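Local coordinates for tRNA-splicing ligase RtcB (Thermus thermophilus, PDB 2EPG), which probably joins RNA ends carrying a 2',3'-cyclic phosphate or 3'-phosphate to 5'-hydroxyl ends, using GTP and manganese, at residues 32-37 / 55-60; 59-64 / 68-73; 295-300 / 339-344; 345-348 / 353-356. One frame throughout, in Å; residues are numbered along the deposited sequence.

How the interactions relate
The four interactions follow one another along the chain and form two touching pairs. Interactions 1 and 2 lie about 5 Å apart between centres and share the end of helix 52-60, which packs on the neighbouring parallel strands 34-37 and 70-73. Interactions 3 and 4 are about 12 Å apart between centres and share strand 332-347, the first arm of a hairpin with strand 350-357. Glu-68 O bonded to Arg-348 NH2 links interaction 2 to interaction 4, although their centres are about 13 Å apart. Interactions 1 and 2 are structural packing away from the predicted manganese and GMP sites, whereas interaction 3 includes residues predicted to bind manganese and GMP.

Interaction 1 (32-37 / 55-60); sequences VDAVFF and QQLMNV
Leu-57 of helix 52-60 meets strand 34-37 through one methyl branch, and the contact is almost wholly apolar. Its CD2 lies 3.8 Å from Ala-34 CB, and Leu-57 CG is 3.9 Å from the same methyl carbon. Two positions along the strand, Phe-36 CB comes within 4.3 Å of Leu-57 CD2, so the phenylalanine joins in by its beta carbon. The ring itself packs against Phe-14, edge to face, and Tyr-22. Leucine offers a branched, apolar end for this buried site, and a chi1 of 179° carries the fork out to the strand. Ala-34 and Phe-36 both direct CB toward the helix, while Val-35 between them points away.

The backbone adds little: Val-35 O is 4.2 Å from Leu-57 CD2, a van der Waals approach. Backbone hydrogen bonds tie Ala-34 to Ile-24 and Val-35 to Ala-70 and Ala-72. The smallness of Ala-34 allows a near approach, its CA 6.6 Å from that of Met-58, a selenomethionine. The helix packs on the sheet, the N-to-C directions of the two segments 142° apart and their axes 9.0 Å apart. Because buried methyl and methylene groups do the work, attraction here rests on hydrophobic burial and shape, without directional bonds.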
loop_
_atom_site.group_PDB
_atom_site.type_symbol
_atom_site.label_atom_id
_atom_site.label_comp_id
_atom_site.label_asym_id
_atom_site.label_seq_id
_atom_site.Cartn_x
_atom_site.Cartn_y
_atom_site.Cartn_z
ATOM N N VAL A 32 0.227 -24.484 -9.278
ATOM C CA VAL A 32 -0.998 -23.906 -9.807
ATOM C C VAL A 32 -0.644 -23.019 -10.988
ATOM O O VAL A 32 0.531 -22.772 -11.260
ATOM C CB VAL A 32 -1.709 -23.003 -8.749
ATOM C CG1 VAL A 32 -2.117 -23.814 -7.524
ATOM C CG2 VAL A 32 -0.756 -21.881 -8.313
ATOM N N ASP A 33 -1.676 -22.563 -11.687
ATOM C CA ASP A 33 -1.517 -21.644 -12.796
ATOM C C ASP A 33 -1.152 -20.279 -12.193
ATOM O O ASP A 33 -1.364 -20.029 -11.002
ATOM C CB ASP A 33 -2.849 -21.425 -13.538
ATOM C CG ASP A 33 -3.318 -22.637 -14.327
ATOM O OD1 ASP A 33 -2.506 -23.542 -14.602
ATOM O OD2 ASP A 33 -4.521 -22.661 -14.692
ATOM N N ALA A 34 -0.626 -19.396 -13.027
ATOM C CA ALA A 34 -0.348 -18.036 -12.621
ATOM C C ALA A 34 -1.205 -17.201 -13.585
ATOM O O ALA A 34 -1.480 -17.630 -14.710
ATOM C CB ALA A 34 1.118 -17.703 -12.806
ATOM N N VAL A 35 -1.655 -16.036 -13.144
ATOM C CA VAL A 35 -2.428 -15.160 -14.009
ATOM C C VAL A 35 -1.906 -13.747 -13.827
ATOM O O VAL A 35 -1.654 -13.325 -12.700
ATOM C CB VAL A 35 -3.943 -15.194 -13.649
ATOM C CG1 VAL A 35 -4.646 -13.986 -14.255
ATOM C CG2 VAL A 35 -4.581 -16.485 -14.143
ATOM N N PHE A 36 -1.704 -13.021 -14.922
ATOM C CA PHE A 36 -1.241 -11.638 -14.818
ATOM C C PHE A 36 -2.057 -10.714 -15.714
ATOM O O PHE A 36 -2.584 -11.131 -16.747
ATOM C CB PHE A 36 0.265 -11.499 -15.129
ATOM C CG PHE A 36 0.650 -11.833 -16.546
ATOM C CD1 PHE A 36 0.910 -13.149 -16.920
ATOM C CD2 PHE A 36 0.783 -10.827 -17.498
ATOM C CE1 PHE A 36 1.298 -13.463 -18.224
ATOM C CE2 PHE A 36 1.169 -11.125 -18.809
ATOM C CZ PHE A 36 1.429 -12.449 -19.175
ATOM N N PHE A 37 -2.190 -9.463 -15.290
ATOM C CA PHE A 37 -2.956 -8.487 -16.044
ATOM C C PHE A 37 -2.005 -7.547 -16.774
ATOM O O PHE A 37 -1.033 -7.060 -16.195
ATOM C CB PHE A 37 -3.886 -7.706 -15.098
ATOM C CG PHE A 37 -4.736 -8.588 -14.214
ATOM C CD1 PHE A 37 -4.290 -8.978 -12.954
ATOM C CD2 PHE A 37 -5.961 -9.067 -14.661
ATOM C CE1 PHE A 37 -5.051 -9.832 -12.155
ATOM C CE2 PHE A 37 -6.732 -9.923 -13.876
ATOM C CZ PHE A 37 -6.278 -10.309 -12.620
ATOM N N GLN A 55 8.985 -14.992 -14.676
ATOM C CA GLN A 55 9.673 -16.188 -14.192
ATOM C C GLN A 55 9.571 -16.171 -12.667
ATOM O O GLN A 55 9.403 -17.216 -12.043
ATOM C CB GLN A 55 11.147 -16.187 -14.621
ATOM C CG GLN A 55 12.022 -17.240 -13.909
ATOM C CD GLN A 55 11.720 -18.682 -14.321
ATOM O OE1 GLN A 55 12.036 -19.102 -15.439
ATOM N NE2 GLN A 55 11.111 -19.445 -13.417
ATOM N N GLN A 56 9.688 -14.981 -12.075
ATOM C CA GLN A 56 9.564 -14.849 -10.627
ATOM C C GLN A 56 8.147 -15.228 -10.217
ATOM O O GLN A 56 7.951 -15.894 -9.201
ATOM C CB GLN A 56 9.833 -13.416 -10.163
ATOM C CG GLN A 56 11.265 -12.980 -10.244
ATOM C CD GLN A 56 11.518 -11.732 -9.442
ATOM O OE1 GLN A 56 10.768 -10.758 -9.537
ATOM N NE2 GLN A 56 12.579 -11.746 -8.641
ATOM N N LEU A 57 7.160 -14.791 -11.002
ATOM C CA LEU A 57 5.761 -15.122 -10.704
ATOM C C LEU A 57 5.601 -16.644 -10.769
ATOM O O LEU A 57 4.896 -17.250 -9.952
ATOM C CB LEU A 57 4.804 -14.454 -11.706
ATOM C CG LEU A 57 3.313 -14.768 -11.485
ATOM C CD1 LEU A 57 2.895 -14.219 -10.140
ATOM C CD2 LEU A 57 2.445 -14.178 -12.600
HETATM N N MSE A 58 6.269 -17.268 -11.733
HETATM C CA MSE A 58 6.197 -18.722 -11.856
HETATM C C MSE A 58 6.837 -19.411 -10.648
HETATM O O MSE A 58 6.370 -20.457 -10.205
HETATM C CB MSE A 58 6.872 -19.177 -13.158
HETATM C CG MSE A 58 6.034 -18.888 -14.394
HETATM SE SE MSE A 58 7.056 -18.932 -16.057
HETATM C CE MSE A 58 7.114 -20.854 -16.287
ATOM N N ASN A 59 7.899 -18.818 -10.109
ATOM C CA ASN A 59 8.576 -19.387 -8.939
ATOM C C ASN A 59 7.629 -19.346 -7.733
ATOM O O ASN A 59 7.565 -20.283 -6.940
ATOM C CB ASN A 59 9.842 -18.591 -8.615
ATOM C CG ASN A 59 10.898 -18.674 -9.711
ATOM O OD1 ASN A 59 11.796 -17.841 -9.763
ATOM N ND2 ASN A 59 10.808 -19.676 -10.563
ATOM N N VAL A 60 6.902 -18.246 -7.601
ATOM C CA VAL A 60 5.949 -18.082 -6.509
ATOM C C VAL A 60 4.984 -19.264 -6.534
ATOM O O VAL A 60 4.677 -19.843 -5.498
ATOM C CB VAL A 60 5.169 -16.756 -6.666
ATOM C CG1 VAL A 60 4.028 -16.683 -5.640
ATOM C CG2 VAL A 60 6.127 -15.570 -6.490
#

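Interaction 2 (59-64 / 68-73); sequences NVATLP and EPALAM
Ala-70 CB touches two residues where helix 52-60 gives way to a turn: Ala-61 CB at 4.2 Å and Val-60 CG1 at 4.3 Å. These are ordinary contacts between methyl groups, all three residues being buried. Alanine fits on both sides, since the backbones come as near as 5.7 Å between Ala-61 CA and Ala-70 CA. Val-60 adds a branched side chain directed toward the strand; its chi1 of 172° places CG1 opposite the backbone N, and CG1 is the branch that reaches Ala-70.

Behind this first shell, a type I beta turn from Val-60 to Leu-63 sets the chain leaving the helix, with Leu-63 N bonded to Val-60 O at 3.1 Å. Thr-62 N also bonds to Asn-59 O, at 2.9 Å. Ala-61 is further held by a backbone bond to Arg-31. On the other side, Pro-69 follows a cis peptide bond and leads into strand 70-73, where Ala-70 is hydrogen-bonded through its backbone to Asp-33 and Val-35. Leu-57 also rests on Ala-70, and Val-60 reaches Phe-82 and Ala-88. The arrangement belongs to an alpha-beta fold, with a helix packed on a sheet and a turn returning the chain to one of its strands.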
loop_
_atom_site.group_PDB
_atom_site.type_symbol
_atom_site.label_atom_id
_atom_site.label_comp_id
_atom_site.label_asym_id
_atom_site.label_seq_id
_atom_site.Cartn_x
_atom_site.Cartn_y
_atom_site.Cartn_z
ATOM N N ASN A 59 7.899 -18.818 -10.109
ATOM C CA ASN A 59 8.576 -19.387 -8.939
ATOM C C ASN A 59 7.629 -19.346 -7.733
ATOM O O ASN A 59 7.565 -20.283 -6.940
ATOM C CB ASN A 59 9.842 -18.591 -8.615
ATOM C CG ASN A 59 10.898 -18.674 -9.711
ATOM O OD1 ASN A 59 11.796 -17.841 -9.763
ATOM N ND2 ASN A 59 10.808 -19.676 -10.563
ATOM N N VAL A 60 6.902 -18.246 -7.601
ATOM C CA VAL A 60 5.949 -18.082 -6.509
ATOM C C VAL A 60 4.984 -19.264 -6.534
ATOM O O VAL A 60 4.677 -19.843 -5.498
ATOM C CB VAL A 60 5.169 -16.756 -6.666
ATOM C CG1 VAL A 60 4.028 -16.683 -5.640
ATOM C CG2 VAL A 60 6.127 -15.570 -6.490
ATOM N N ALA A 61 4.534 -19.628 -7.733
ATOM C CA ALA A 61 3.597 -20.733 -7.925
ATOM C C ALA A 61 4.131 -22.108 -7.519
ATOM O O ALA A 61 3.376 -23.082 -7.514
ATOM C CB ALA A 61 3.136 -20.767 -9.391
ATOM N N THR A 62 5.426 -22.202 -7.205
ATOM C CA THR A 62 6.011 -23.479 -6.777
ATOM C C THR A 62 5.889 -23.669 -5.254
ATOM O O THR A 62 6.124 -24.759 -4.746
ATOM C CB THR A 62 7.520 -23.575 -7.103
ATOM O OG1 THR A 62 8.231 -22.595 -6.326
ATOM C CG2 THR A 62 7.784 -23.326 -8.587
ATOM N N LEU A 63 5.516 -22.615 -4.533
ATOM C CA LEU A 63 5.403 -22.682 -3.068
ATOM C C LEU A 63 4.218 -23.491 -2.529
ATOM O O LEU A 63 3.124 -23.462 -3.088
ATOM C CB LEU A 63 5.404 -21.265 -2.496
ATOM C CG LEU A 63 6.736 -20.563 -2.799
ATOM C CD1 LEU A 63 6.703 -19.108 -2.358
ATOM C CD2 LEU A 63 7.855 -21.300 -2.079
ATOM N N PRO A 64 4.430 -24.229 -1.423
ATOM C CA PRO A 64 3.424 -25.079 -0.767
ATOM C C PRO A 64 2.152 -24.369 -0.322
ATOM O O PRO A 64 2.207 -23.276 0.235
ATOM C CB PRO A 64 4.183 -25.664 0.431
ATOM C CG PRO A 64 5.618 -25.529 0.060
ATOM C CD PRO A 64 5.662 -24.191 -0.617
ATOM N N GLU A 68 -4.616 -21.264 -6.259
ATOM C CA GLU A 68 -4.638 -20.856 -7.655
ATOM C C GLU A 68 -5.519 -19.621 -7.864
ATOM O O GLU A 68 -6.639 -19.556 -7.352
ATOM C CB GLU A 68 -5.156 -22.007 -8.529
ATOM C CG GLU A 68 -5.036 -21.752 -10.023
ATOM C CD GLU A 68 -5.191 -23.036 -10.828
ATOM O OE1 GLU A 68 -6.342 -23.494 -11.015
ATOM O OE2 GLU A 68 -4.158 -23.598 -11.253
ATOM N N PRO A 69 -5.023 -18.622 -8.623
ATOM C CA PRO A 69 -3.703 -18.631 -9.256
ATOM C C PRO A 69 -2.770 -17.636 -8.579
ATOM O O PRO A 69 -3.223 -16.762 -7.843
ATOM C CB PRO A 69 -4.013 -18.174 -10.667
ATOM C CG PRO A 69 -4.998 -17.027 -10.384
ATOM C CD PRO A 69 -5.899 -17.620 -9.263
ATOM N N ALA A 70 -1.472 -17.773 -8.836
ATOM C CA ALA A 70 -0.501 -16.822 -8.317
ATOM C C ALA A 70 -0.754 -15.652 -9.271
ATOM O O ALA A 70 -0.960 -15.883 -10.465
ATOM C CB ALA A 70 0.939 -17.365 -8.482
ATOM N N LEU A 71 -0.731 -14.417 -8.766
ATOM C CA LEU A 71 -1.032 -13.249 -9.593
ATOM C C LEU A 71 -0.025 -12.120 -9.612
ATOM O O LEU A 71 0.768 -11.943 -8.686
ATOM C CB LEU A 71 -2.366 -12.631 -9.160
ATOM C CG LEU A 71 -3.653 -13.420 -9.352
ATOM C CD1 LEU A 71 -4.503 -13.300 -8.107
ATOM C CD2 LEU A 71 -4.392 -12.899 -10.590
ATOM N N ALA A 72 -0.112 -11.322 -10.669
ATOM C CA ALA A 72 0.744 -10.153 -10.843
ATOM C C ALA A 72 -0.051 -9.055 -11.550
ATOM O O ALA A 72 -0.756 -9.327 -12.528
ATOM C CB ALA A 72 1.975 -10.502 -11.661
HETATM N N MSE A 73 0.071 -7.831 -11.039
HETATM C CA MSE A 73 -0.598 -6.636 -11.574
HETATM C C MSE A 73 0.098 -6.078 -12.826
HETATM O O MSE A 73 1.225 -6.468 -13.138
HETATM C CB MSE A 73 -0.648 -5.549 -10.488
HETATM C CG MSE A 73 -1.504 -5.927 -9.299
HETATM SE SE MSE A 73 -3.320 -6.254 -9.882
HETATM C CE MSE A 73 -3.793 -7.728 -8.780
#

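Interaction 3 (295-300 / 339-344); sequences QAMAAA and HNNAKF
Met-297 and Asn-341 mark the nearest backbone approach, their CA atoms 8.2 Å apart, where helix 288-321 packs on strand 332-347. This is helix-on-sheet packing: a long helix lies on an extended strand, and one long side chain bridges the gap. Along the helix, Ala-296 and Ala-300 touch helix 250-265, where small residues suit the contact between helices. The strand pairs through its backbone with strand 350-357, Asn-341 bonding to Arg-356.

Met-297, a selenomethionine, points toward the strand. Its chi1 of -175° sends CG outward, and bends at the next two torsions lay the selenium and terminal methyl over Ala-342. A long, flexible, apolar chain suits this gap. The selenium also lies against the terminal amide of Asn-341, the two side chains meeting at a slant. The modelled approach of Met-297 CE to Ala-342 CB, 3.2 Å, is tighter than normal for carbon atoms and is doubtful in detail.

Just before Asn-341 come His-339, predicted to bind manganese and GMP, and Asn-340, predicted to bind GMP. Asn-340 ND2 bonds to the carbonyl of Asp-106, another predicted manganese ligand. At the helix contact itself, Met-297 SE sits 3.7 Å from Ala-342 O.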
loop_
_atom_site.group_PDB
_atom_site.type_symbol
_atom_site.label_atom_id
_atom_site.label_comp_id
_atom_site.label_asym_id
_atom_site.label_seq_id
_atom_site.Cartn_x
_atom_site.Cartn_y
_atom_site.Cartn_z
ATOM N N GLN A 295 3.322 -12.179 13.432
ATOM C CA GLN A 295 3.048 -11.298 14.561
ATOM C C GLN A 295 3.902 -10.046 14.535
ATOM O O GLN A 295 3.435 -8.970 14.883
ATOM C CB GLN A 295 3.260 -12.040 15.879
ATOM C CG GLN A 295 2.170 -13.024 16.196
ATOM C CD GLN A 295 2.590 -14.003 17.280
ATOM O OE1 GLN A 295 3.243 -13.626 18.253
ATOM N NE2 GLN A 295 2.204 -15.256 17.122
ATOM N N ALA A 296 5.159 -10.187 14.133
ATOM C CA ALA A 296 6.086 -9.054 14.052
ATOM C C ALA A 296 5.753 -8.161 12.840
ATOM O O ALA A 296 5.910 -6.935 12.868
ATOM C CB ALA A 296 7.528 -9.579 13.943
HETATM N N MSE A 297 5.313 -8.798 11.764
HETATM C CA MSE A 297 4.945 -8.068 10.551
HETATM C C MSE A 297 3.716 -7.216 10.856
HETATM O O MSE A 297 3.631 -6.068 10.451
HETATM C CB MSE A 297 4.650 -9.060 9.421
HETATM C CG MSE A 297 4.370 -8.422 8.087
HETATM SE SE MSE A 297 2.700 -9.152 7.391
HETATM C CE MSE A 297 3.369 -10.779 6.648
ATOM N N ALA A 298 2.773 -7.789 11.594
ATOM C CA ALA A 298 1.572 -7.065 11.969
ATOM C C ALA A 298 1.933 -5.861 12.832
ATOM O O ALA A 298 1.312 -4.802 12.715
ATOM C CB ALA A 298 0.611 -7.990 12.737
ATOM N N ALA A 299 2.920 -6.034 13.708
ATOM C CA ALA A 299 3.358 -4.949 14.587
ATOM C C ALA A 299 3.974 -3.849 13.721
ATOM O O ALA A 299 3.727 -2.665 13.925
ATOM C CB ALA A 299 4.385 -5.469 15.614
ATOM N N ALA A 300 4.764 -4.250 12.734
ATOM C CA ALA A 300 5.373 -3.282 11.848
ATOM C C ALA A 300 4.262 -2.549 11.072
ATOM O O ALA A 300 4.304 -1.332 10.904
ATOM C CB ALA A 300 6.315 -3.989 10.887
ATOM N N HIS A 339 0.349 -1.007 0.542
ATOM C CA HIS A 339 0.798 -1.411 -0.789
ATOM C C HIS A 339 1.689 -2.654 -0.642
ATOM O O HIS A 339 1.983 -3.326 -1.625
ATOM C CB HIS A 339 1.562 -0.267 -1.484
ATOM C CG HIS A 339 0.667 0.772 -2.095
ATOM N ND1 HIS A 339 0.987 1.441 -3.261
ATOM C CD2 HIS A 339 -0.567 1.209 -1.741
ATOM C CE1 HIS A 339 -0.013 2.236 -3.601
ATOM N NE2 HIS A 339 -0.969 2.113 -2.696
ATOM N N ASN A 340 2.133 -2.938 0.589
ATOM C CA ASN A 340 2.947 -4.129 0.887
ATOM C C ASN A 340 2.383 -4.720 2.170
ATOM O O ASN A 340 2.417 -4.064 3.211
ATOM C CB ASN A 340 4.432 -3.799 1.147
ATOM C CG ASN A 340 5.163 -3.294 -0.084
ATOM O OD1 ASN A 340 5.014 -3.829 -1.176
ATOM N ND2 ASN A 340 5.982 -2.273 0.102
ATOM N N ASN A 341 1.861 -5.942 2.112
ATOM C CA ASN A 341 1.320 -6.556 3.311
ATOM C C ASN A 341 0.780 -7.957 3.067
ATOM O O ASN A 341 0.438 -8.303 1.950
ATOM C CB ASN A 341 0.187 -5.691 3.853
ATOM C CG ASN A 341 0.240 -5.540 5.352
ATOM O OD1 ASN A 341 -0.619 -4.891 5.955
ATOM N ND2 ASN A 341 1.252 -6.138 5.970
ATOM N N ALA A 342 0.725 -8.770 4.116
ATOM C CA ALA A 342 0.144 -10.105 4.013
ATOM C C ALA A 342 -0.966 -10.050 5.049
ATOM O O ALA A 342 -0.747 -9.612 6.180
ATOM C CB ALA A 342 1.152 -11.181 4.369
ATOM N N LYS A 343 -2.159 -10.477 4.663
ATOM C CA LYS A 343 -3.295 -10.418 5.564
ATOM C C LYS A 343 -4.158 -11.643 5.436
ATOM O O LYS A 343 -4.272 -12.219 4.347
ATOM C CB LYS A 343 -4.149 -9.197 5.233
ATOM C CG LYS A 343 -3.342 -7.912 5.117
ATOM C CD LYS A 343 -4.245 -6.720 5.107
ATOM C CE LYS A 343 -5.028 -6.616 6.400
ATOM N NZ LYS A 343 -6.112 -5.632 6.175
ATOM N N PHE A 344 -4.767 -12.045 6.544
ATOM C CA PHE A 344 -5.658 -13.187 6.496
ATOM C C PHE A 344 -7.006 -12.653 6.031
ATOM O O PHE A 344 -7.549 -11.725 6.617
ATOM C CB PHE A 344 -5.793 -13.850 7.868
ATOM C CG PHE A 344 -4.602 -14.696 8.243
ATOM C CD1 PHE A 344 -3.572 -14.172 9.020
ATOM C CD2 PHE A 344 -4.507 -16.013 7.801
ATOM C CE1 PHE A 344 -2.459 -14.962 9.353
ATOM C CE2 PHE A 344 -3.408 -16.805 8.125
ATOM C CZ PHE A 344 -2.381 -16.281 8.904
#

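Interaction 4 (345-348 / 353-356); sequences EEHR and LVHR
Glu-345 and Arg-356 reach each other from opposite directions, each with CG turned opposite its own carbonyl carbon (chi1 -61° and -66°) and a chain extended beyond that point. They lie on the two arms of the beta hairpin formed by strands 332-347 and 350-357, where long side chains with charged ends suit a bridge between the arms. Arg-356 grips the carboxylate end-on in a two-pronged salt bridge: NH1 donates to Glu-345 OE1 at 2.9 Å, and NH2 to Glu-345 OE2, also at 2.9 Å. Both bonds are fairly straight and close to the guanidinium plane. The carboxylate and guanidinium planes are 37° apart; OE1 is met on its syn lone pair, while NH2 reaches OE2 on the syn side but tilted out of the carboxylate plane.

OE1 takes a second bond, since His-347 NE2 donates to its anti lone pair at 2.8 Å, within the plane of the imidazole. Three bonds from two residues thus hold the carboxylate's rotation, and this buried pairing would probably favour a charged glutamate. Arg-356 is itself positioned from outside: NE bonds to Ser-407 OG and NH1 also to Phe-405 O, while the ring of Phe-405 meets that of His-347 edge to face.

Val-354, a compact branched residue, packs against the polar groups. Its CG1 lies 3.7 Å above the plane of the Arg-356 guanidinium, over the centre, and its CG2 packs 3.8 Å from His-347 CD2.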
loop_
_atom_site.group_PDB
_atom_site.type_symbol
_atom_site.label_atom_id
_atom_site.label_comp_id
_atom_site.label_asym_id
_atom_site.label_seq_id
_atom_site.Cartn_x
_atom_site.Cartn_y
_atom_site.Cartn_z
ATOM N N GLU A 345 -7.545 -13.251 4.977
ATOM C CA GLU A 345 -8.817 -12.811 4.419
ATOM C C GLU A 345 -9.673 -14.005 3.989
ATOM O O GLU A 345 -9.173 -15.122 3.848
ATOM C CB GLU A 345 -8.558 -11.908 3.209
ATOM C CG GLU A 345 -7.769 -10.644 3.519
ATOM C CD GLU A 345 -7.435 -9.825 2.276
ATOM O OE1 GLU A 345 -7.718 -10.276 1.128
ATOM O OE2 GLU A 345 -6.877 -8.721 2.451
ATOM N N GLU A 346 -10.966 -13.755 3.808
ATOM C CA GLU A 346 -11.911 -14.773 3.368
ATOM C C GLU A 346 -12.011 -14.724 1.854
ATOM O O GLU A 346 -12.409 -13.705 1.296
ATOM C CB GLU A 346 -13.305 -14.511 3.934
ATOM C CG GLU A 346 -13.419 -14.643 5.437
ATOM C CD GLU A 346 -13.196 -16.068 5.908
ATOM O OE1 GLU A 346 -12.378 -16.246 6.845
ATOM O OE2 GLU A 346 -13.838 -16.996 5.343
ATOM N N HIS A 347 -11.639 -15.831 1.211
ATOM C CA HIS A 347 -11.688 -15.995 -0.248
ATOM C C HIS A 347 -12.022 -17.467 -0.498
ATOM O O HIS A 347 -11.461 -18.354 0.151
ATOM C CB HIS A 347 -10.337 -15.677 -0.891
ATOM C CG HIS A 347 -9.906 -14.254 -0.736
ATOM N ND1 HIS A 347 -10.468 -13.217 -1.456
ATOM C CD2 HIS A 347 -8.958 -13.692 0.053
ATOM C CE1 HIS A 347 -9.883 -12.083 -1.117
ATOM N NE2 HIS A 347 -8.962 -12.343 -0.204
ATOM N N ARG A 348 -12.946 -17.713 -1.422
ATOM C CA ARG A 348 -13.384 -19.062 -1.781
ATOM C C ARG A 348 -13.945 -19.779 -0.555
ATOM O O ARG A 348 -13.729 -20.979 -0.362
ATOM C CB ARG A 348 -12.209 -19.846 -2.348
ATOM C CG ARG A 348 -11.353 -19.052 -3.322
ATOM C CD ARG A 348 -11.510 -19.539 -4.743
ATOM N NE ARG A 348 -10.832 -18.668 -5.693
ATOM C CZ ARG A 348 -9.679 -18.960 -6.279
ATOM N NH1 ARG A 348 -9.141 -18.099 -7.132
ATOM N NH2 ARG A 348 -9.063 -20.107 -6.012
ATOM N N LEU A 353 -4.115 -16.597 3.642
ATOM C CA LEU A 353 -3.182 -15.512 3.882
ATOM C C LEU A 353 -2.798 -14.937 2.517
ATOM O O LEU A 353 -2.201 -15.636 1.694
ATOM C CB LEU A 353 -1.928 -16.027 4.593
ATOM C CG LEU A 353 -0.840 -14.968 4.794
ATOM C CD1 LEU A 353 -1.319 -13.947 5.809
ATOM C CD2 LEU A 353 0.460 -15.642 5.255
ATOM N N VAL A 354 -3.112 -13.666 2.290
ATOM C CA VAL A 354 -2.814 -13.032 1.010
ATOM C C VAL A 354 -1.598 -12.114 1.056
ATOM O O VAL A 354 -1.614 -11.098 1.762
ATOM C CB VAL A 354 -4.022 -12.202 0.512
ATOM C CG1 VAL A 354 -3.743 -11.650 -0.902
ATOM C CG2 VAL A 354 -5.275 -13.067 0.523
ATOM N N HIS A 355 -0.559 -12.482 0.296
ATOM C CA HIS A 355 0.669 -11.703 0.210
ATOM C C HIS A 355 0.463 -10.703 -0.926
ATOM O O HIS A 355 0.062 -11.074 -2.047
ATOM C CB HIS A 355 1.889 -12.568 -0.168
ATOM C CG HIS A 355 2.332 -13.534 0.889
ATOM N ND1 HIS A 355 1.651 -14.699 1.174
ATOM C CD2 HIS A 355 3.426 -13.528 1.691
ATOM C CE1 HIS A 355 2.312 -15.374 2.103
ATOM N NE2 HIS A 355 3.392 -14.686 2.432
ATOM N N ARG A 356 0.747 -9.442 -0.639
ATOM C CA ARG A 356 0.614 -8.393 -1.631
ATOM C C ARG A 356 1.839 -7.525 -1.518
ATOM O O ARG A 356 2.045 -6.880 -0.497
ATOM C CB ARG A 356 -0.642 -7.533 -1.381
ATOM C CG ARG A 356 -1.997 -8.258 -1.545
ATOM C CD ARG A 356 -3.167 -7.252 -1.650
ATOM N NE ARG A 356 -4.469 -7.899 -1.806
ATOM C CZ ARG A 356 -5.239 -8.307 -0.796
ATOM N NH1 ARG A 356 -6.402 -8.891 -1.045
ATOM N NH2 ARG A 356 -4.854 -8.134 0.466
#